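Local coordinates for argininosuccinate lyase (Chelativorans sp., PDB 6RXA), which acts as an EDDS lyase, a C-N lyase of the aspartase/fumarase superfamily, and may also split argininosuccinate into fumarate and arginine, at residues A[26-31]-A[332-337]; A[162-167]-A[366-371]. The protein carries 2 engineered substitutions. One frame throughout, in Å; residues are numbered along the deposited sequence.

Contact 1 (A[26-31]-A[332-337]). With FMT (formic acid), chain D.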
ATOM      1  N   TYR A  26      12.378 -10.346 -19.699  1.00 14.85           N
ATOM      2  CA  TYR A  26      13.092  -9.201 -20.239  1.00 16.97           C
ATOM      3  C   TYR A  26      12.294  -8.463 -21.297  1.00 18.52           C
ATOM      4  O   TYR A  26      12.629  -7.315 -21.617  1.00 20.89           O
ATOM      5  CB  TYR A  26      14.415  -9.666 -20.853  1.00 18.15           C
ATOM      6  CG  TYR A  26      15.413 -10.144 -19.831  1.00 20.64           C
ATOM      7  CD1 TYR A  26      15.357 -11.431 -19.336  1.00 18.41           C
ATOM      8  CD2 TYR A  26      16.400  -9.297 -19.351  1.00 26.68           C
ATOM      9  CE1 TYR A  26      16.248 -11.870 -18.380  1.00 19.97           C
ATOM     10  CE2 TYR A  26      17.310  -9.729 -18.403  1.00 28.49           C
ATOM     11  CZ  TYR A  26      17.227 -11.017 -17.925  1.00 24.34           C
ATOM     12  OH  TYR A  26      18.119 -11.464 -16.979  1.00 24.91           O
ATOM     13  N   ASP A  27      11.261  -9.096 -21.845  1.00 17.37           N
ATOM     14  CA  ASP A  27      10.579  -8.571 -23.021  1.00 17.82           C
ATOM     15  C   ASP A  27       9.261  -7.866 -22.712  1.00 17.98           C
ATOM     16  O   ASP A  27       8.832  -7.021 -23.510  1.00 18.76           O
ATOM     17  CB  ASP A  27      10.277  -9.706 -24.016  1.00 18.94           C
ATOM     18  CG  ASP A  27      11.530 -10.295 -24.676  1.00 21.69           C
ATOM     19  OD1 ASP A  27      12.620  -9.716 -24.544  1.00 23.18           O
ATOM     20  OD2 ASP A  27      11.404 -11.352 -25.323  1.00 23.24           O
ATOM     21  N   PHE A  28       8.603  -8.182 -21.590  1.00 17.31           N
ATOM     22  CA  PHE A  28       7.218  -7.741 -21.427  1.00 16.71           C
ATOM     23  C   PHE A  28       7.099  -6.225 -21.292  1.00 16.89           C
ATOM     24  O   PHE A  28       6.095  -5.646 -21.726  1.00 18.30           O
ATOM     25  CB  PHE A  28       6.525  -8.477 -20.258  1.00 16.23           C
ATOM     26  CG  PHE A  28       6.997  -8.058 -18.885  1.00 16.07           C
ATOM     27  CD1 PHE A  28       6.512  -6.909 -18.279  1.00 15.53           C
ATOM     28  CD2 PHE A  28       7.907  -8.846 -18.193  1.00 16.64           C
ATOM     29  CE1 PHE A  28       6.949  -6.536 -17.032  1.00 16.31           C
ATOM     30  CE2 PHE A  28       8.350  -8.476 -16.945  1.00 17.15           C
ATOM     31  CZ  PHE A  28       7.870  -7.330 -16.364  1.00 16.58           C
ATOM     32  N   ASP A  29       8.085  -5.555 -20.685  1.00 17.55           N
ATOM     33  CA  ASP A  29       7.916  -4.139 -20.391  1.00 20.18           C
ATOM     34  C   ASP A  29       7.822  -3.328 -21.676  1.00 19.56           C
ATOM     35  O   ASP A  29       6.886  -2.542 -21.859  1.00 20.86           O
ATOM     36  CB  ASP A  29       9.058  -3.638 -19.510  1.00 27.61           C
ATOM     37  CG  ASP A  29       8.865  -2.195 -19.072  1.00 43.59           C
ATOM     38  OD1 ASP A  29       7.727  -1.823 -18.715  1.00 51.89           O
ATOM     39  OD2 ASP A  29       9.859  -1.443 -19.072  1.00 51.23           O
ATOM     40  N   ALA A  30       8.761  -3.542 -22.596  1.00 18.16           N
ATOM     41  CA  ALA A  30       8.764  -2.766 -23.827  1.00 18.11           C
ATOM     42  C   ALA A  30       7.636  -3.177 -24.761  1.00 17.80           C
ATOM     43  O   ALA A  30       7.198  -2.368 -25.585  1.00 19.83           O
ATOM     44  CB  ALA A  30      10.113  -2.921 -24.526  1.00 19.22           C
ATOM     45  N   ALA A  31       7.160  -4.414 -24.654  1.00 16.55           N
ATOM     46  CA  ALA A  31       6.132  -4.914 -25.555  1.00 16.59           C
ATOM     47  C   ALA A  31       4.719  -4.588 -25.094  1.00 15.69           C
ATOM     48  O   ALA A  31       3.774  -4.717 -25.886  1.00 16.58           O
ATOM     49  CB  ALA A  31       6.263  -6.431 -25.699  1.00 18.02           C
ATOM     50  N   ILE A 332      -0.482  -7.197 -15.929  1.00 12.54           N
ATOM     51  CA  ILE A 332      -0.844  -8.577 -16.204  1.00 12.12           C
ATOM     52  C   ILE A 332       0.270  -9.261 -16.974  1.00 11.66           C
ATOM     53  O   ILE A 332       0.606 -10.422 -16.713  1.00 13.15           O
ATOM     54  CB  ILE A 332      -2.199  -8.651 -16.928  1.00 12.87           C
ATOM     55  CG1 ILE A 332      -3.284  -8.061 -16.028  1.00 14.72           C
ATOM     56  CG2 ILE A 332      -2.514 -10.087 -17.279  1.00 13.50           C
ATOM     57  CD1 ILE A 332      -4.583  -7.700 -16.768  1.00 16.92           C
ATOM     58  N   ASP A 333       0.872  -8.548 -17.934  1.00 12.73           N
ATOM     59  CA  ASP A 333       1.953  -9.143 -18.703  1.00 12.41           C
ATOM     60  C   ASP A 333       3.102  -9.579 -17.801  1.00 12.84           C
ATOM     61  O   ASP A 333       3.721 -10.619 -18.043  1.00 13.61           O
ATOM     62  CB  ASP A 333       2.467  -8.153 -19.738  1.00 13.95           C
ATOM     63  CG  ASP A 333       1.470  -7.863 -20.831  1.00 14.85           C
ATOM     64  OD1 ASP A 333       0.496  -8.622 -20.998  1.00 15.70           O
ATOM     65  OD2 ASP A 333       1.690  -6.868 -21.542  1.00 15.83           O
ATOM     66  N   ALA A 334       3.406  -8.793 -16.760  1.00 12.46           N
ATOM     67  CA  ALA A 334       4.468  -9.173 -15.831  1.00 12.51           C
ATOM     68  C   ALA A 334       4.122 -10.453 -15.085  1.00 11.95           C
ATOM     69  O   ALA A 334       4.982 -11.322 -14.889  1.00 13.36           O
ATOM     70  CB  ALA A 334       4.711  -8.051 -14.822  1.00 12.79           C
ATOM     71  N   LEU A 335       2.872 -10.566 -14.622  1.00 11.89           N
ATOM     72  CA  LEU A 335       2.429 -11.771 -13.937  1.00 11.14           C
ATOM     73  C   LEU A 335       2.598 -12.990 -14.822  1.00 10.98           C
ATOM     74  O   LEU A 335       3.073 -14.034 -14.363  1.00 12.89           O
ATOM     75  CB  LEU A 335       0.968 -11.612 -13.510  1.00 11.22           C
ATOM     76  CG  LEU A 335       0.335 -12.818 -12.818  1.00 12.73           C
ATOM     77  CD1 LEU A 335      -0.807 -12.354 -11.899  1.00 13.91           C
ATOM     78  CD2 LEU A 335      -0.203 -13.856 -13.802  1.00 13.30           C
ATOM     79  N   ILE A 336       2.230 -12.873 -16.102  1.00 12.18           N
ATOM     80  CA  ILE A 336       2.315 -14.018 -17.000  1.00 12.05           C
ATOM     81  C   ILE A 336       3.770 -14.409 -17.216  1.00 12.36           C
ATOM     82  O   ILE A 336       4.118 -15.594 -17.206  1.00 12.83           O
ATOM     83  CB  ILE A 336       1.583 -13.720 -18.326  1.00 13.10           C
ATOM     84  CG1 ILE A 336       0.080 -13.493 -18.097  1.00 14.36           C
ATOM     85  CG2 ILE A 336       1.833 -14.857 -19.306  1.00 13.03           C
ATOM     86  CD1 ILE A 336      -0.700 -14.705 -17.645  1.00 14.82           C
ATOM     87  N   ALA A 337       4.645 -13.423 -17.402  1.00 12.80           N
ATOM     88  CA  ALA A 337       6.064 -13.702 -17.587  1.00 13.27           C
ATOM     89  C   ALA A 337       6.645 -14.415 -16.372  1.00 12.54           C
ATOM     90  O   ALA A 337       7.380 -15.398 -16.515  1.00 13.40           O
ATOM     91  CB  ALA A 337       6.809 -12.400 -17.869  1.00 13.76           C
TER
HETATM   92  C   FMT D 603      21.602 -11.067 -17.456  1.00 35.92           C
HETATM   93  O1  FMT D 603      22.821 -10.880 -17.454  1.00 29.61           O
HETATM   94  O2  FMT D 603      20.794 -10.136 -17.404  1.00 32.94           O
HETATM   95  O   HOH W   1       4.119  -7.191 -22.805  1.00 18.20           O
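Phe28 lays its ring over the backbone of Ala334 and does most of the work of this contact. Its CB meets CB of Asp333 at 4.1 Å, at the point where the two helices bring their CA atoms nearest. From there chi1 of 72° places CG between the backbone N and the carbonyl carbon, a rotation that swings the ring alongside helix 332-337. CA of Ala334 stands almost exactly over the ring centre, 3.8 Å from the centroid and 8° off the normal, a CH-pi contact. On the same face as its CA, CB of Ala334 lies 3.5 Å from CE1 of Phe28 and also touches CZ; CD2 meets CB of Ala337 at 3.7 Å. Alanine suits both places, since a bare methyl lets the flat phenyl come down close to the helix backbone.

Beside this apolar patch a water bridges the segments, donating to Phe28 O (2.7 Å) and to Asp333 OD2 (2.8 Å). The other carboxylate oxygen of Asp333 forms a salt bridge with Arg130. Tyr26 points away from the helix, and its hydroxyl donates to a formate, probably from the crystallisation liquor, which is also held by Arg112 of the second subunit.

The segments run nearly antiparallel, at 165°, so the end of helix 20-31 lies against helix 329-348. Ile332, Leu335 and Ile336 of the latter all touch helix 112-147, and Leu335 reaches helix 236-262 as well, linking the N-terminal helix to the long helices of the lyase core.

Contact 2 (A[162-167]-A[366-371])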
ATOM      1  N   GLU A 162      16.501 -25.731   9.721  1.00 13.21           N
ATOM      2  CA  GLU A 162      16.101 -27.093   9.381  1.00 13.57           C
ATOM      3  C   GLU A 162      15.162 -27.638  10.441  1.00 13.21           C
ATOM      4  O   GLU A 162      15.456 -27.567  11.645  1.00 13.24           O
ATOM      5  CB  GLU A 162      17.324 -28.006   9.274  1.00 13.58           C
ATOM      6  CG  GLU A 162      18.274 -27.642   8.148  1.00 14.10           C
ATOM      7  CD  GLU A 162      19.259 -28.737   7.800  1.00 15.51           C
ATOM      8  OE1 GLU A 162      19.094 -29.870   8.291  1.00 15.38           O
ATOM      9  OE2 GLU A 162      20.214 -28.453   7.026  1.00 15.67           O
ATOM     10  N   ALA A 163      14.032 -28.193   9.991  1.00 12.58           N
ATOM     11  CA  ALA A 163      12.949 -28.613  10.884  1.00 12.62           C
ATOM     12  C   ALA A 163      12.838 -30.129  10.982  1.00 13.57           C
ATOM     13  O   ALA A 163      13.177 -30.695  12.029  1.00 14.28           O
ATOM     14  CB  ALA A 163      11.630 -27.961  10.462  1.00 12.76           C
ATOM     15  N   GLN A 164      12.344 -30.808   9.948  1.00 13.31           N
ATOM     16  CA  GLN A 164      12.172 -32.261   9.956  1.00 14.41           C
ATOM     17  C   GLN A 164      12.367 -32.785   8.545  1.00 13.81           C
ATOM     18  O   GLN A 164      12.331 -32.034   7.568  1.00 13.83           O
ATOM     19  CB  GLN A 164      10.789 -32.661  10.474  1.00 16.23           C
ATOM     20  CG  GLN A 164      10.506 -32.323  11.946  1.00 16.20           C
ATOM     21  CD  GLN A 164       9.080 -32.654  12.355  1.00 16.55           C
ATOM     22  OE1 GLN A 164       8.240 -32.998  11.518  1.00 16.76           O
ATOM     23  NE2 GLN A 164       8.797 -32.542  13.648  1.00 16.12           N
ATOM     24  N   PRO A 165      12.537 -34.111   8.389  1.00 14.31           N
ATOM     25  CA  PRO A 165      12.674 -34.684   7.042  1.00 14.88           C
ATOM     26  C   PRO A 165      11.341 -34.768   6.310  1.00 15.13           C
ATOM     27  O   PRO A 165      10.322 -35.156   6.883  1.00 15.12           O
ATOM     28  CB  PRO A 165      13.240 -36.089   7.308  1.00 16.31           C
ATOM     29  CG  PRO A 165      13.797 -36.030   8.711  1.00 16.54           C
ATOM     30  CD  PRO A 165      12.866 -35.101   9.430  1.00 15.21           C
ATOM     31  N   ILE A 166      11.372 -34.412   5.018  1.00 14.70           N
ATOM     32  CA  ILE A 166      10.246 -34.578   4.105  1.00 14.00           C
ATOM     33  C   ILE A 166      10.801 -35.127   2.795  1.00 14.59           C
ATOM     34  O   ILE A 166      11.894 -35.698   2.762  1.00 14.83           O
ATOM     35  CB  ILE A 166       9.500 -33.249   3.887  1.00 14.01           C
ATOM     36  CG1 ILE A 166      10.431 -32.201   3.281  1.00 13.55           C
ATOM     37  CG2 ILE A 166       8.906 -32.746   5.190  1.00 14.16           C
ATOM     38  CD1 ILE A 166       9.693 -31.072   2.560  1.00 13.95           C
ATOM     39  N   THR A 167      10.062 -34.941   1.703  1.00 14.42           N
ATOM     40  CA  THR A 167      10.597 -35.190   0.372  1.00 14.75           C
ATOM     41  C   THR A 167      10.319 -33.972  -0.497  1.00 15.12           C
ATOM     42  O   THR A 167       9.437 -33.159  -0.203  1.00 14.57           O
ATOM     43  CB  THR A 167       9.956 -36.410  -0.295  1.00 14.57           C
ATOM     44  OG1 THR A 167       8.578 -36.109  -0.559  1.00 13.96           O
ATOM     45  CG2 THR A 167      10.060 -37.633   0.591  1.00 14.48           C
ATOM     46  N   THR A 366      16.180 -34.905  12.584  1.00 16.17           N
ATOM     47  CA  THR A 366      15.576 -36.142  13.082  1.00 17.18           C
ATOM     48  C   THR A 366      15.324 -36.127  14.585  1.00 18.07           C
ATOM     49  O   THR A 366      14.872 -37.140  15.128  1.00 18.99           O
ATOM     50  CB  THR A 366      16.472 -37.330  12.711  1.00 18.56           C
ATOM     51  OG1 THR A 366      17.795 -37.088  13.213  1.00 18.90           O
ATOM     52  CG2 THR A 366      16.518 -37.505  11.197  1.00 18.80           C
ATOM     53  N   MET A 367      15.563 -35.016  15.283  1.00 17.51           N
ATOM     54  CA  MET A 367      15.465 -35.049  16.738  1.00 18.49           C
ATOM     55  C   MET A 367      14.024 -35.178  17.237  1.00 19.23           C
ATOM     56  O   MET A 367      13.812 -35.686  18.346  1.00 19.54           O
ATOM     57  CB  MET A 367      16.138 -33.827  17.358  1.00 18.40           C
ATOM     58  CG  MET A 367      17.639 -33.795  17.181  1.00 19.75           C
ATOM     59  SD  MET A 367      18.469 -35.197  17.948  1.00 21.15           S
ATOM     60  CE  MET A 367      19.029 -36.091  16.496  1.00 27.96           C
ATOM     61  N   THR A 368      13.030 -34.724  16.467  1.00 18.51           N
ATOM     62  CA  THR A 368      11.651 -34.923  16.901  1.00 19.09           C
ATOM     63  C   THR A 368      11.338 -36.405  17.004  1.00 20.78           C
ATOM     64  O   THR A 368      10.751 -36.862  17.989  1.00 19.67           O
ATOM     65  CB  THR A 368      10.654 -34.268  15.953  1.00 18.71           C
ATOM     66  OG1 THR A 368      10.839 -32.855  15.926  1.00 16.38           O
ATOM     67  CG2 THR A 368       9.228 -34.561  16.445  1.00 20.23           C
ATOM     68  N   ASP A 369      11.749 -37.183  16.004  1.00 21.44           N
ATOM     69  CA  ASP A 369      11.480 -38.616  16.065  1.00 22.58           C
ATOM     70  C   ASP A 369      12.186 -39.271  17.244  1.00 21.91           C
ATOM     71  O   ASP A 369      11.645 -40.192  17.864  1.00 22.36           O
ATOM     72  CB  ASP A 369      11.826 -39.307  14.756  1.00 22.82           C
ATOM     73  CG  ASP A 369      10.671 -39.269  13.784  1.00 23.39           C
ATOM     74  OD1 ASP A 369       9.790 -38.404  13.977  1.00 23.27           O
ATOM     75  OD2 ASP A 369      10.628 -40.104  12.851  1.00 22.56           O
ATOM     76  N   LEU A 370      13.402 -38.819  17.579  1.00 20.91           N
ATOM     77  CA  LEU A 370      14.056 -39.331  18.785  1.00 22.35           C
ATOM     78  C   LEU A 370      13.232 -39.012  20.035  1.00 23.13           C
ATOM     79  O   LEU A 370      13.062 -39.870  20.916  1.00 23.06           O
ATOM     80  CB  LEU A 370      15.480 -38.779  18.881  1.00 23.28           C
ATOM     81  CG  LEU A 370      16.389 -39.340  19.977  1.00 26.09           C
ATOM     82  CD1 LEU A 370      16.651 -40.824  19.737  1.00 28.92           C
ATOM     83  CD2 LEU A 370      17.702 -38.574  20.052  1.00 25.85           C
ATOM     84  N   THR A 371      12.682 -37.795  20.111  1.00 23.18           N
ATOM     85  CA  THR A 371      11.855 -37.393  21.248  1.00 24.76           C
ATOM     86  C   THR A 371      10.557 -38.197  21.309  1.00 25.33           C
ATOM     87  O   THR A 371      10.149 -38.665  22.383  1.00 24.28           O
ATOM     88  CB  THR A 371      11.525 -35.900  21.124  1.00 23.73           C
ATOM     89  OG1 THR A 371      12.719 -35.133  20.894  1.00 22.53           O
ATOM     90  CG2 THR A 371      10.832 -35.387  22.387  1.00 24.07           C
TER
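The flat amide of Gln164 meets Thr368 at its nitrogen end, where NE2 donates a weak hydrogen bond to OG1 of Thr368 (3.1 Å, bent to 147° at the hydrogen). At its other end OE1 accepts from Arg443, which also forms a salt bridge with Asp369; having a partner for each end probably helps to fix which is N and which is O. Pro165, whose ring is puckered, touches the CG2 methyl of Thr366 with its CG at 4.0 Å.

Gln164 reaches across because its chain is extended beyond CG (chi2 176°). Its side chain and that of Thr368 cross at about a right angle, and NE2 of Gln164 also lies 3.4 Å from CB of Thr368. Threonine serves both roles here: Thr368 turns its hydroxyl to the amide, while Thr366, whose CB leads away from the strand, still presents a methyl to the proline.

In the first turn of the helix Thr371 folds its hydroxyl back to Met367 O. Its OG1 donates to that oxygen (2.8 Å) and so does its backbone N (3.0 Å), from opposite faces of the carbonyl plane. The threonine hydroxyl thus finds a partner within its own helix in a buried setting.

Strand 161-167 forms an antiparallel pair with strand 153-158, and the contact joins the side chains of Gln164 and Pro165 to the start of helix 367-378. Helix 436-442 closes over the junction through Asn439, which touches both Pro165 and Thr366. Met283 of the third subunit packs on Ala163 and Thr368, while Ala204 of the fourth subunit lies against Gln164, so the joint is buried within the tetramer.

Contacts 1 and 2 lie far apart on the elongated chain: their centres are 41 Å from each other and their nearest atoms about 24 Å, with no touch. Contact 1 holds Tyr26 and puts the Phe28 side chain about 6 Å from that of Arg294; Tyr26 and Arg294 bind one fumarate in another structure of this protein. At contact 2 the Gln164 side chain is about 8 Å from that of Thr158, which binds a second fumarate there; neither is bound to this chain. The formate on Tyr26 also bonds Arg112 of the second subunit, and Arg112 binds succinate and fumarate in other structures, consistent with superfamily active sites assembled from three chains.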